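Local coordinates for protein of unknown function DUF574 (Streptomyces avermitilis, PDB 3GIW), which is of unknown function but is probably an S-adenosylmethionine-dependent methyltransferase with a Rossmann-like fold, and is known to bind S-adenosyl-L-homocysteine, at residues E20-A25 and R220-R225; P56-A61 and I267-A272; I116-S121 and Y135-M140; S194-S199 and E234-L239. All coordinates share one frame; numbering follows the deposited sequence. Where two conformers were deposited one is given.

Contact 1. Residues E20-A25 and R220-R225; sequences ESAHSA and RNMPMR
Met222, a selenomethionine, reaches out of the loop after helix 207-219 and lays its selenium against the backbone where helix 24-31 begins. This is the tight part of the contact: SE lies 3.4 Å from Ser24 N and 3.9 Å from both His23 C and Ala22 O, so a large polarisable atom rests on the chain around the N-cap residue, His23. The side chain starts beside its own backbone N, with CG anti to the carbonyl carbon (chi1 -62°), runs extended through chi2 and then bends at chi3 (-75°). That last bend turns the methyl CE back toward Ala22, whose CB it meets at 4.0 Å. Ser24 adds its CB, 4.1 Å from SE.

The other side is looser and bridged by a water. Arg220 touches Ala22 with little more than its CD, and its guanidinium group goes elsewhere, to salt bridges with Glu216 and Glu43. No direct hydrogen bond joins the two segments; instead one water donates to both Ala22 O and Arg220 O, at 2.7 Å from each. Asn221, with positive phi, is the C-prime residue of the Schellman motif ending helix 207-219; Met222, whose N still bonds to Tyr217 O, then points its side chain at the N-terminal segment. The side chain of Ser24 is about 6 Å from that of Tyr28, a residue that binds S-adenosyl-L-homocysteine. Helix 39-51 packs on Ala22 and Arg220 through Ala44, while Ile27 of helix 24-31 and Tyr217 of helix 207-219 both touch Met222.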
loop_
_atom_site.group_PDB
_atom_site.type_symbol
_atom_site.label_atom_id
_atom_site.label_comp_id
_atom_site.label_asym_id
_atom_site.label_seq_id
_atom_site.Cartn_x
_atom_site.Cartn_y
_atom_site.Cartn_z
ATOM N N GLU A 20 7.041 -17.800 14.287
ATOM C CA GLU A 20 8.006 -17.458 15.321
ATOM C C GLU A 20 8.823 -16.203 15.030
ATOM O O GLU A 20 9.544 -15.753 15.909
ATOM C CB GLU A 20 8.937 -18.644 15.612
ATOM C CG GLU A 20 8.206 -19.887 16.112
ATOM C CD GLU A 20 7.243 -19.590 17.258
ATOM O OE1 GLU A 20 7.726 -19.292 18.382
ATOM O OE2 GLU A 20 6.001 -19.650 17.030
ATOM N N SER A 21 8.714 -15.652 13.816
ATOM C CA SER A 21 9.368 -14.379 13.509
ATOM C C SER A 21 8.331 -13.339 13.109
ATOM O O SER A 21 7.263 -13.669 12.610
ATOM C CB SER A 21 10.407 -14.554 12.407
ATOM O OG SER A 21 9.788 -14.814 11.162
ATOM N N ALA A 22 8.654 -12.071 13.359
ATOM C CA ALA A 22 7.746 -10.958 13.021
ATOM C C ALA A 22 7.696 -10.751 11.508
ATOM O O ALA A 22 8.712 -10.915 10.802
ATOM C CB ALA A 22 8.183 -9.671 13.721
ATOM N N HIS A 23 6.505 -10.395 11.012
ATOM C CA HIS A 23 6.289 -10.051 9.615
ATOM C C HIS A 23 5.594 -8.694 9.499
ATOM O O HIS A 23 4.664 -8.405 10.241
ATOM C CB HIS A 23 5.414 -11.092 8.875
ATOM C CG HIS A 23 6.039 -12.453 8.725
ATOM N ND1 HIS A 23 6.300 -13.299 9.785
ATOM C CD2 HIS A 23 6.390 -13.136 7.612
ATOM C CE1 HIS A 23 6.824 -14.425 9.330
ATOM N NE2 HIS A 23 6.880 -14.358 8.014
ATOM N N SER A 24 5.998 -7.899 8.527
ATOM C CA SER A 24 5.513 -6.520 8.449
ATOM C C SER A 24 3.964 -6.419 8.364
ATOM O O SER A 24 3.343 -5.557 9.024
ATOM C CB SER A 24 6.174 -5.729 7.308
ATOM O OG SER A 24 5.922 -6.290 6.053
ATOM N N ALA A 25 3.314 -7.258 7.555
ATOM C CA ALA A 25 1.864 -7.148 7.394
ATOM C C ALA A 25 1.134 -7.452 8.684
ATOM O O ALA A 25 0.062 -6.912 8.968
ATOM C CB ALA A 25 1.400 -8.098 6.310
ATOM N N ARG A 220 15.005 -7.054 13.271
ATOM C CA ARG A 220 14.121 -8.207 13.066
ATOM C C ARG A 220 14.059 -8.628 11.587
ATOM O O ARG A 220 13.073 -9.219 11.137
ATOM C CB ARG A 220 12.728 -7.863 13.619
ATOM C CG ARG A 220 12.699 -7.729 15.132
ATOM C CD ARG A 220 11.345 -7.195 15.601
ATOM N NE ARG A 220 11.292 -7.055 17.052
ATOM C CZ ARG A 220 11.839 -6.062 17.748
ATOM N NH1 ARG A 220 12.555 -5.118 17.146
ATOM N NH2 ARG A 220 11.740 -6.043 19.069
ATOM N N ASN A 221 15.141 -8.338 10.854
ATOM C CA ASN A 221 15.313 -8.820 9.477
ATOM C C ASN A 221 14.329 -8.218 8.464
ATOM O O ASN A 221 14.012 -8.847 7.448
ATOM C CB ASN A 221 15.246 -10.365 9.456
ATOM C CG ASN A 221 15.872 -10.979 8.209
ATOM O OD1 ASN A 221 16.914 -10.539 7.736
ATOM N ND2 ASN A 221 15.225 -12.010 7.679
HETATM N N MSE A 222 13.882 -6.991 8.721
HETATM C CA MSE A 222 13.020 -6.256 7.803
HETATM C C MSE A 222 13.602 -4.863 7.582
HETATM O O MSE A 222 12.964 -3.863 7.929
HETATM C CB MSE A 222 11.602 -6.121 8.381
HETATM C CG MSE A 222 10.893 -7.438 8.604
HETATM SE SE MSE A 222 9.223 -7.294 9.588
HETATM C CE MSE A 222 10.092 -6.987 11.391
ATOM N N PRO A 223 14.785 -4.788 6.940
ATOM C CA PRO A 223 15.364 -3.448 6.810
ATOM C C PRO A 223 14.508 -2.518 5.934
ATOM O O PRO A 223 13.811 -2.964 5.000
ATOM C CB PRO A 223 16.731 -3.711 6.180
ATOM C CG PRO A 223 16.561 -4.994 5.436
ATOM C CD PRO A 223 15.611 -5.822 6.296
HETATM N N MSE A 224 14.530 -1.235 6.278
HETATM C CA MSE A 224 13.747 -0.225 5.609
HETATM C C MSE A 224 14.618 0.799 4.895
HETATM O O MSE A 224 15.744 1.075 5.311
HETATM C CB MSE A 224 12.939 0.540 6.641
HETATM C CG MSE A 224 11.975 -0.315 7.417
HETATM SE SE MSE A 224 10.852 0.836 8.427
HETATM C CE MSE A 224 9.738 1.434 7.000
ATOM N N ARG A 225 14.071 1.370 3.843
ATOM C CA ARG A 225 14.628 2.520 3.181
ATOM C C ARG A 225 13.572 3.631 3.260
ATOM O O ARG A 225 12.594 3.606 2.523
ATOM C CB ARG A 225 14.995 2.226 1.736
ATOM C CG ARG A 225 15.503 3.448 0.989
ATOM C CD ARG A 225 16.757 4.062 1.657
ATOM N NE ARG A 225 17.491 4.805 0.650
ATOM C CZ ARG A 225 17.314 6.086 0.356
ATOM N NH1 ARG A 225 16.499 6.864 1.037
ATOM N NH2 ARG A 225 18.019 6.624 -0.639
HETATM O O HOH W 1 11.271 -11.166 11.514
#

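Contact 2. Residues P56-A61 and I267-A272; sequences PVHMRA and IAMYGA
His58 reaches from helix 55-75 to the start of strand 269-275, a contact between a helix and the antiparallel strand next to 195-201 in the mixed sheet of this Rossmann-like methyltransferase fold. Its ring swings out with CG anti to the backbone N (chi1 159°), which carries ND1 to the backbone of Ala268. There Ala268 N donates to ND1 at 3.0 Å, the N-H...N angle being 151° and the donor tilted 24° out of the ring plane. The ring's other nitrogen, NE2, is hydrogen-bonded to an unidentified ligand, probably from the crystallisation liquor.

Ala268 CB and Met269 CG crowd CE1, each 3.6 Å away. The side chain of selenomethionine Met269 crosses that of His58 at about a right angle; bent at chi2 (-63°), it brings its methyl CE near NE2. Met269 also lies close to Asn62, one of the S-adenosyl-L-homocysteine-binding residues. Trp52 meets the histidine ring as well.

Ile267 packs on the helix beside His58. Its CD1 passes the Val57 side chain at CG1 and presses on Ala61 CB at 3.5 Å, tighter than usual carbon-carbon contact.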
loop_
_atom_site.group_PDB
_atom_site.type_symbol
_atom_site.label_atom_id
_atom_site.label_comp_id
_atom_site.label_asym_id
_atom_site.label_seq_id
_atom_site.Cartn_x
_atom_site.Cartn_y
_atom_site.Cartn_z
ATOM N N PRO A 56 0.519 3.884 16.066
ATOM C CA PRO A 56 -0.867 3.535 15.649
ATOM C C PRO A 56 -1.577 4.650 14.876
ATOM O O PRO A 56 -2.396 4.361 14.035
ATOM C CB PRO A 56 -1.590 3.181 16.956
ATOM C CG PRO A 56 -0.494 3.091 18.022
ATOM C CD PRO A 56 0.704 3.859 17.526
ATOM N N VAL A 57 -1.313 5.920 15.211
ATOM C CA VAL A 57 -1.912 7.053 14.499
ATOM C C VAL A 57 -1.411 7.030 13.048
ATOM O O VAL A 57 -2.189 7.150 12.104
ATOM C CB VAL A 57 -1.552 8.389 15.216
ATOM C CG1 VAL A 57 -1.879 9.585 14.340
ATOM C CG2 VAL A 57 -2.299 8.489 16.583
ATOM N N HIS A 58 -0.113 6.821 12.886
ATOM C CA HIS A 58 0.510 6.694 11.554
ATOM C C HIS A 58 -0.093 5.549 10.722
ATOM O O HIS A 58 -0.471 5.724 9.560
ATOM C CB HIS A 58 2.043 6.539 11.760
ATOM C CG HIS A 58 2.805 5.915 10.629
ATOM N ND1 HIS A 58 3.317 6.650 9.572
ATOM C CD2 HIS A 58 3.222 4.640 10.449
ATOM C CE1 HIS A 58 3.977 5.824 8.781
ATOM N NE2 HIS A 58 3.922 4.600 9.270
HETATM N N MSE A 59 -0.232 4.372 11.327
HETATM C CA MSE A 59 -0.688 3.198 10.586
HETATM C C MSE A 59 -2.188 3.347 10.246
HETATM O O MSE A 59 -2.598 3.043 9.119
HETATM C CB MSE A 59 -0.324 1.926 11.368
HETATM C CG MSE A 59 1.167 1.635 11.333
HETATM SE SE MSE A 59 1.622 -0.026 12.133
HETATM C CE MSE A 59 3.252 -0.379 11.151
ATOM N N ARG A 60 -3.001 3.859 11.173
ATOM C CA ARG A 60 -4.397 4.110 10.883
ATOM C C ARG A 60 -4.553 5.188 9.777
ATOM O O ARG A 60 -5.402 5.053 8.868
ATOM C CB ARG A 60 -5.111 4.444 12.188
ATOM C CG ARG A 60 -5.208 3.221 13.135
ATOM C CD ARG A 60 -5.681 3.545 14.562
ATOM N NE ARG A 60 -6.635 2.540 15.058
ATOM C CZ ARG A 60 -6.374 1.508 15.868
ATOM N NH1 ARG A 60 -5.157 1.262 16.338
ATOM N NH2 ARG A 60 -7.362 0.692 16.217
ATOM N N ALA A 61 -3.712 6.230 9.807
ATOM C CA ALA A 61 -3.791 7.269 8.811
ATOM C C ALA A 61 -3.431 6.746 7.419
ATOM O O ALA A 61 -3.982 7.196 6.405
ATOM C CB ALA A 61 -2.857 8.479 9.182
ATOM N N ILE A 267 3.009 11.423 11.688
ATOM C CA ILE A 267 2.706 10.832 10.376
ATOM C C ILE A 267 4.045 10.682 9.631
ATOM O O ILE A 267 4.732 11.682 9.405
ATOM C CB ILE A 267 1.693 11.736 9.575
ATOM C CG1 ILE A 267 0.364 11.867 10.315
ATOM C CG2 ILE A 267 1.511 11.212 8.122
ATOM C CD1 ILE A 267 -0.406 10.553 10.471
ATOM N N ALA A 268 4.381 9.472 9.218
ATOM C CA ALA A 268 5.664 9.199 8.554
ATOM C C ALA A 268 5.450 8.596 7.162
ATOM O O ALA A 268 6.293 7.806 6.698
ATOM C CB ALA A 268 6.584 8.281 9.433
HETATM N N MSE A 269 4.328 8.920 6.503
HETATM C CA MSE A 269 4.059 8.515 5.124
HETATM C C MSE A 269 3.760 9.720 4.287
HETATM O O MSE A 269 2.905 10.520 4.655
HETATM C CB MSE A 269 2.802 7.649 4.949
HETATM C CG MSE A 269 2.823 6.311 5.410
HETATM SE SE MSE A 269 4.081 5.116 4.579
HETATM C CE MSE A 269 3.271 3.627 5.442
ATOM N N TYR A 270 4.416 9.818 3.142
ATOM C CA TYR A 270 3.938 10.627 2.024
ATOM C C TYR A 270 2.909 9.835 1.237
ATOM O O TYR A 270 3.032 8.611 1.106
ATOM C CB TYR A 270 5.078 10.996 1.080
ATOM C CG TYR A 270 6.057 11.996 1.625
ATOM C CD1 TYR A 270 5.673 13.285 1.956
ATOM C CD2 TYR A 270 7.402 11.667 1.764
ATOM C CE1 TYR A 270 6.581 14.207 2.421
ATOM C CE2 TYR A 270 8.328 12.603 2.248
ATOM C CZ TYR A 270 7.903 13.863 2.583
ATOM O OH TYR A 270 8.769 14.846 3.062
ATOM N N GLY A 271 1.925 10.516 0.687
ATOM C CA GLY A 271 0.984 9.931 -0.265
ATOM C C GLY A 271 0.874 10.755 -1.523
ATOM O O GLY A 271 1.068 11.962 -1.509
ATOM N N ALA A 272 0.622 10.052 -2.638
ATOM C CA ALA A 272 0.481 10.698 -3.925
ATOM C C ALA A 272 -0.228 9.806 -4.922
ATOM O O ALA A 272 -0.155 8.569 -4.837
ATOM C CB ALA A 272 1.883 11.084 -4.492
#

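Contact 3. Residues I116-S121 and Y135-M140; sequences IVLTLS and YVEADM
The short, weakly bonded helix at 116-119 passes beside the end of strand 132-137, with the CA atoms of Leu118 and Glu137, and of Ser121 and Tyr135, both 6.9 Å apart. Tyr135 carries most of the contact. Its ring projects from the strand with CG anti to the backbone N (chi1 177°) and runs along the helix, meeting three residues in turn along its length, with overlap at CD2. Ser121 CB lies at the root near CG and CD2, and Leu118 CD1 is 3.8 Å from CD2. At the far end Val117 CG1 comes within 3.6 Å of CE1, with Val117 CB close to the hydroxyl. Ser121 CB, Val117 CG1 and Leu118 CA approach the ring obliquely, and the side chains of Val117 and Leu118 cross it at about a right angle.

Glu137 stretches out beside the phenol and lays OE2 3.9 Å from Leu118 CB; the same oxygen takes a salt bridge from Arg16. A water joins the polar ends: it accepts from Leu118 N and from Tyr135 OH (2.7 Å), and donates to Glu137 OE2 (2.6 Å). Replacing Tyr135 with a leucine would probably leave this water short of one donor and open a gap between Val117 and Ser121.

Strand 132-137 leads, one residue on, to Asp139 and Met140, which bind S-adenosyl-L-homocysteine. The chemistry is apolar along the ring and water-mediated at its hydroxyl, where a carboxylate already paired with arginine probably keeps its negative charge.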
loop_
_atom_site.group_PDB
_atom_site.type_symbol
_atom_site.label_atom_id
_atom_site.label_comp_id
_atom_site.label_asym_id
_atom_site.label_seq_id
_atom_site.Cartn_x
_atom_site.Cartn_y
_atom_site.Cartn_z
ATOM N N ILE A 116 0.636 -15.801 4.935
ATOM C CA ILE A 116 -0.618 -15.665 5.704
ATOM C C ILE A 116 -1.741 -15.027 4.856
ATOM O O ILE A 116 -2.941 -15.311 5.021
ATOM C CB ILE A 116 -0.400 -14.851 6.998
ATOM C CG1 ILE A 116 -1.520 -15.143 8.007
ATOM C CG2 ILE A 116 -0.294 -13.318 6.725
ATOM C CD1 ILE A 116 -1.298 -14.499 9.389
ATOM N N VAL A 117 -1.374 -14.156 3.902
ATOM C CA VAL A 117 -2.411 -13.495 3.090
ATOM C C VAL A 117 -3.189 -14.540 2.261
ATOM O O VAL A 117 -4.424 -14.505 2.168
ATOM C CB VAL A 117 -1.847 -12.307 2.241
ATOM C CG1 VAL A 117 -2.986 -11.615 1.455
ATOM C CG2 VAL A 117 -1.150 -11.313 3.176
ATOM N N LEU A 118 -2.473 -15.480 1.659
ATOM C CA LEU A 118 -3.127 -16.565 0.929
ATOM C C LEU A 118 -4.167 -17.276 1.832
ATOM O O LEU A 118 -5.268 -17.532 1.392
ATOM C CB LEU A 118 -2.098 -17.569 0.400
ATOM C CG LEU A 118 -2.704 -18.721 -0.429
ATOM C CD1 LEU A 118 -3.473 -18.230 -1.669
ATOM C CD2 LEU A 118 -1.608 -19.729 -0.799
ATOM N N THR A 119 -3.812 -17.541 3.089
ATOM C CA THR A 119 -4.771 -18.217 3.989
ATOM C C THR A 119 -6.037 -17.417 4.260
ATOM O O THR A 119 -7.064 -18.002 4.648
ATOM C CB THR A 119 -4.146 -18.612 5.349
ATOM O OG1 THR A 119 -3.992 -17.472 6.205
ATOM C CG2 THR A 119 -2.798 -19.339 5.139
ATOM N N LEU A 120 -5.952 -16.099 4.082
ATOM C CA LEU A 120 -7.035 -15.152 4.331
ATOM C C LEU A 120 -7.670 -14.655 3.029
ATOM O O LEU A 120 -8.425 -13.689 3.033
ATOM C CB LEU A 120 -6.507 -13.976 5.162
ATOM C CG LEU A 120 -6.025 -14.373 6.551
ATOM C CD1 LEU A 120 -5.141 -13.295 7.168
ATOM C CD2 LEU A 120 -7.219 -14.621 7.430
ATOM N N SER A 121 -7.378 -15.315 1.917
ATOM C CA SER A 121 -7.743 -14.751 0.619
ATOM C C SER A 121 -9.240 -14.868 0.264
ATOM O O SER A 121 -9.674 -14.193 -0.632
ATOM C CB SER A 121 -6.851 -15.280 -0.510
ATOM O OG SER A 121 -6.980 -16.655 -0.651
ATOM N N TYR A 135 -6.446 -13.111 -6.480
ATOM C CA TYR A 135 -5.304 -13.009 -5.588
ATOM C C TYR A 135 -4.153 -13.794 -6.162
ATOM O O TYR A 135 -4.333 -14.960 -6.591
ATOM C CB TYR A 135 -5.609 -13.519 -4.158
ATOM C CG TYR A 135 -4.378 -13.456 -3.278
ATOM C CD1 TYR A 135 -3.886 -12.231 -2.841
ATOM C CD2 TYR A 135 -3.634 -14.612 -2.957
ATOM C CE1 TYR A 135 -2.724 -12.138 -2.107
ATOM C CE2 TYR A 135 -2.433 -14.516 -2.213
ATOM C CZ TYR A 135 -1.990 -13.277 -1.777
ATOM O OH TYR A 135 -0.843 -13.095 -1.050
ATOM N N VAL A 136 -2.983 -13.166 -6.183
ATOM C CA VAL A 136 -1.744 -13.761 -6.687
ATOM C C VAL A 136 -0.695 -13.657 -5.571
ATOM O O VAL A 136 -0.454 -12.586 -5.050
ATOM C CB VAL A 136 -1.257 -12.965 -7.987
ATOM C CG1 VAL A 136 0.138 -13.420 -8.440
ATOM C CG2 VAL A 136 -2.288 -13.047 -9.122
ATOM N N GLU A 137 -0.091 -14.769 -5.175
ATOM C CA GLU A 137 1.068 -14.749 -4.302
ATOM C C GLU A 137 2.317 -14.581 -5.158
ATOM O O GLU A 137 2.667 -15.470 -5.922
ATOM C CB GLU A 137 1.160 -16.039 -3.476
ATOM C CG GLU A 137 2.200 -16.000 -2.397
ATOM C CD GLU A 137 2.224 -17.291 -1.603
ATOM O OE1 GLU A 137 2.772 -18.303 -2.110
ATOM O OE2 GLU A 137 1.660 -17.308 -0.495
ATOM N N ALA A 138 2.988 -13.436 -5.010
ATOM C CA ALA A 138 4.150 -13.087 -5.855
ATOM C C ALA A 138 4.953 -11.988 -5.206
ATOM O O ALA A 138 4.453 -11.249 -4.345
ATOM C CB ALA A 138 3.697 -12.685 -7.259
ATOM N N ASP A 139 6.204 -11.878 -5.667
ATOM C CA ASP A 139 7.155 -10.885 -5.184
ATOM C C ASP A 139 7.351 -9.803 -6.245
ATOM O O ASP A 139 7.646 -10.113 -7.419
ATOM C CB ASP A 139 8.495 -11.571 -4.926
ATOM C CG ASP A 139 9.403 -10.762 -4.022
ATOM O OD1 ASP A 139 9.422 -9.519 -4.122
ATOM O OD2 ASP A 139 10.099 -11.396 -3.191
HETATM N N MSE A 140 7.186 -8.546 -5.833
HETATM C CA MSE A 140 7.307 -7.416 -6.763
HETATM C C MSE A 140 8.706 -7.295 -7.391
HETATM O O MSE A 140 8.873 -6.632 -8.406
HETATM C CB MSE A 140 6.889 -6.099 -6.102
HETATM C CG MSE A 140 7.797 -5.622 -4.986
HETATM SE SE MSE A 140 7.033 -4.176 -3.923
HETATM C CE MSE A 140 7.040 -3.004 -4.738
HETATM O O HOH W 2 0.249 -15.215 0.220
#

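Contact 4. Residues S194-S199 and E234-L239; sequences SYLAMS and EFFEGL
Met198, a selenomethionine on strand 195-201, brings its selenium against two phenylalanines of the 234-239 turn, with SE 4.2 Å from the centroid of the Phe235 ring and 4.8 Å from that of Phe236. Both are oblique Met-aromatic contacts. A bend at chi3 (67°) carries the methyl over one face of Phe235, where CE makes a CH-pi contact 4.0 Å from the centroid, 21° off the ring normal and offset toward the rim. The Met198 chain crosses Phe235 at about a right angle but slides past Phe236 in the opposite direction, its CG 3.9 Å from CZ.

The strand lies inside the mixed sheet of the Rossmann-like methyltransferase fold, between 163-167, parallel to it, and 269-275, antiparallel. Helix 179-187 shares the layer that covers this face: Val183 packs on Leu196, Val180 on Phe235 and Leu187 on Leu239. An alanine in place of Phe235 is likely to leave the Met198 methyl without the ring face it rests on and open a gap toward Val180.

Apolar packing without selenium belongs to Leu196. With CG anti to the backbone N (chi1 175°), it sends CD2 into the turn, 3.8 Å from Phe236 CE1 and equally near Leu239 CD1. The Phe236 ring also turns its edge, at CE1, to Leu196 O, 3.8 Å away and in the ring plane.

No hydrogen bond joins the two segments. A type I turn, Glu234 to Glu237, leads into a type II turn, Phe236 to Leu239, closed by Leu239 N bonding to Phe236 O at 3.0 Å; Arg184 holds the carbonyls of Phe235 and Glu237 from outside.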
loop_
_atom_site.group_PDB
_atom_site.type_symbol
_atom_site.label_atom_id
_atom_site.label_comp_id
_atom_site.label_asym_id
_atom_site.label_seq_id
_atom_site.Cartn_x
_atom_site.Cartn_y
_atom_site.Cartn_z
ATOM N N SER A 194 -4.025 5.407 -17.190
ATOM C CA SER A 194 -3.777 4.635 -15.974
ATOM C C SER A 194 -3.230 5.570 -14.884
ATOM O O SER A 194 -2.876 6.744 -15.157
ATOM C CB SER A 194 -2.799 3.489 -16.257
ATOM O OG SER A 194 -3.393 2.533 -17.131
ATOM N N TYR A 195 -3.203 5.062 -13.648
ATOM C CA TYR A 195 -2.716 5.824 -12.487
ATOM C C TYR A 195 -1.723 5.017 -11.656
ATOM O O TYR A 195 -1.724 3.775 -11.653
ATOM C CB TYR A 195 -3.884 6.267 -11.587
ATOM C CG TYR A 195 -4.709 7.427 -12.135
ATOM C CD1 TYR A 195 -5.657 7.233 -13.151
ATOM C CD2 TYR A 195 -4.570 8.706 -11.609
ATOM C CE1 TYR A 195 -6.428 8.274 -13.618
ATOM C CE2 TYR A 195 -5.329 9.760 -12.088
ATOM C CZ TYR A 195 -6.246 9.538 -13.107
ATOM O OH TYR A 195 -7.040 10.569 -13.613
ATOM N N LEU A 196 -0.874 5.744 -10.937
ATOM C CA LEU A 196 0.007 5.215 -9.888
ATOM C C LEU A 196 -0.399 5.913 -8.598
ATOM O O LEU A 196 -0.459 7.135 -8.554
ATOM C CB LEU A 196 1.463 5.509 -10.228
ATOM C CG LEU A 196 2.478 5.103 -9.140
ATOM C CD1 LEU A 196 2.502 3.596 -8.851
ATOM C CD2 LEU A 196 3.901 5.581 -9.535
ATOM N N ALA A 197 -0.653 5.130 -7.556
ATOM C CA ALA A 197 -0.967 5.636 -6.200
ATOM C C ALA A 197 0.009 4.954 -5.241
ATOM O O ALA A 197 0.098 3.716 -5.228
ATOM C CB ALA A 197 -2.403 5.334 -5.780
HETATM N N MSE A 198 0.680 5.744 -4.417
HETATM C CA MSE A 198 1.639 5.217 -3.469
HETATM C C MSE A 198 1.581 5.918 -2.123
HETATM O O MSE A 198 1.312 7.093 -2.009
HETATM C CB MSE A 198 3.080 5.376 -3.982
HETATM C CG MSE A 198 3.340 4.769 -5.379
HETATM SE SE MSE A 198 5.238 4.880 -5.838
HETATM C CE MSE A 198 5.910 3.641 -4.521
ATOM N N SER A 199 1.943 5.175 -1.080
ATOM C CA SER A 199 2.372 5.786 0.193
ATOM C C SER A 199 3.822 5.363 0.430
ATOM O O SER A 199 4.179 4.162 0.269
ATOM C CB SER A 199 1.457 5.469 1.357
ATOM O OG SER A 199 1.444 4.107 1.666
ATOM N N GLU A 234 10.970 10.885 -7.392
ATOM C CA GLU A 234 11.532 10.050 -8.464
ATOM C C GLU A 234 10.515 9.033 -9.004
ATOM O O GLU A 234 10.500 8.712 -10.210
ATOM C CB GLU A 234 12.789 9.296 -8.015
ATOM C CG GLU A 234 13.624 8.839 -9.212
ATOM C CD GLU A 234 14.895 8.103 -8.845
ATOM O OE1 GLU A 234 15.216 8.015 -7.637
ATOM O OE2 GLU A 234 15.606 7.668 -9.818
ATOM N N PHE A 235 9.691 8.470 -8.136
ATOM C CA PHE A 235 8.652 7.533 -8.587
ATOM C C PHE A 235 7.641 8.150 -9.572
ATOM O O PHE A 235 7.021 7.414 -10.329
ATOM C CB PHE A 235 7.866 6.944 -7.389
ATOM C CG PHE A 235 8.677 6.050 -6.483
ATOM C CD1 PHE A 235 8.800 4.706 -6.743
ATOM C CD2 PHE A 235 9.311 6.571 -5.384
ATOM C CE1 PHE A 235 9.557 3.883 -5.914
ATOM C CE2 PHE A 235 10.083 5.754 -4.550
ATOM C CZ PHE A 235 10.199 4.426 -4.807
ATOM N N PHE A 236 7.450 9.466 -9.533
ATOM C CA PHE A 236 6.363 10.097 -10.271
ATOM C C PHE A 236 6.855 10.929 -11.472
ATOM O O PHE A 236 6.064 11.613 -12.143
ATOM C CB PHE A 236 5.526 10.926 -9.292
ATOM C CG PHE A 236 4.809 10.096 -8.295
ATOM C CD1 PHE A 236 3.606 9.526 -8.609
ATOM C CD2 PHE A 236 5.343 9.863 -7.024
ATOM C CE1 PHE A 236 2.915 8.755 -7.691
ATOM C CE2 PHE A 236 4.647 9.079 -6.117
ATOM C CZ PHE A 236 3.430 8.520 -6.457
ATOM N N GLU A 237 8.152 10.885 -11.749
ATOM C CA GLU A 237 8.715 11.590 -12.921
ATOM C C GLU A 237 8.066 11.139 -14.219
ATOM O O GLU A 237 7.906 9.960 -14.454
ATOM C CB GLU A 237 10.229 11.404 -12.993
ATOM C CG GLU A 237 10.977 12.180 -11.926
ATOM C CD GLU A 237 10.975 13.704 -12.133
ATOM O OE1 GLU A 237 10.866 14.155 -13.298
ATOM O OE2 GLU A 237 11.122 14.457 -11.129
ATOM N N GLY A 238 7.663 12.094 -15.054
ATOM C CA GLY A 238 6.964 11.751 -16.288
ATOM C C GLY A 238 5.476 11.494 -16.140
ATOM O O GLY A 238 4.799 11.271 -17.134
ATOM N N LEU A 239 4.972 11.455 -14.904
ATOM C CA LEU A 239 3.542 11.310 -14.599
ATOM C C LEU A 239 2.926 12.634 -14.173
ATOM O O LEU A 239 3.639 13.578 -13.796
ATOM C CB LEU A 239 3.331 10.255 -13.488
ATOM C CG LEU A 239 3.989 8.902 -13.716
ATOM C CD1 LEU A 239 3.717 7.901 -12.573
ATOM C CD2 LEU A 239 3.536 8.312 -15.041
#

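In the fold
From the N terminus, segment 20-25 opens contact 1, which closes only at 220-225, and 56-61 opens contact 2, which closes near the C terminus at 267-272; the two loops therefore cross. Contact 3 is a short local closure, nested inside both, that ties helix 115-119 to the outermost strand 132-137. Contact 4 opens after it, at strand 195-201, and closes at 234-239, nested within contact 2 but crossing contact 1. Contacts 2, 3 and 4 all reach the one mixed sheet. Contacts 2 and 4 meet directly on neighbouring strands, through Ala272 O and Met198 N, whereas contact 1 joins the N-terminal helix to the loop after helix 207-219.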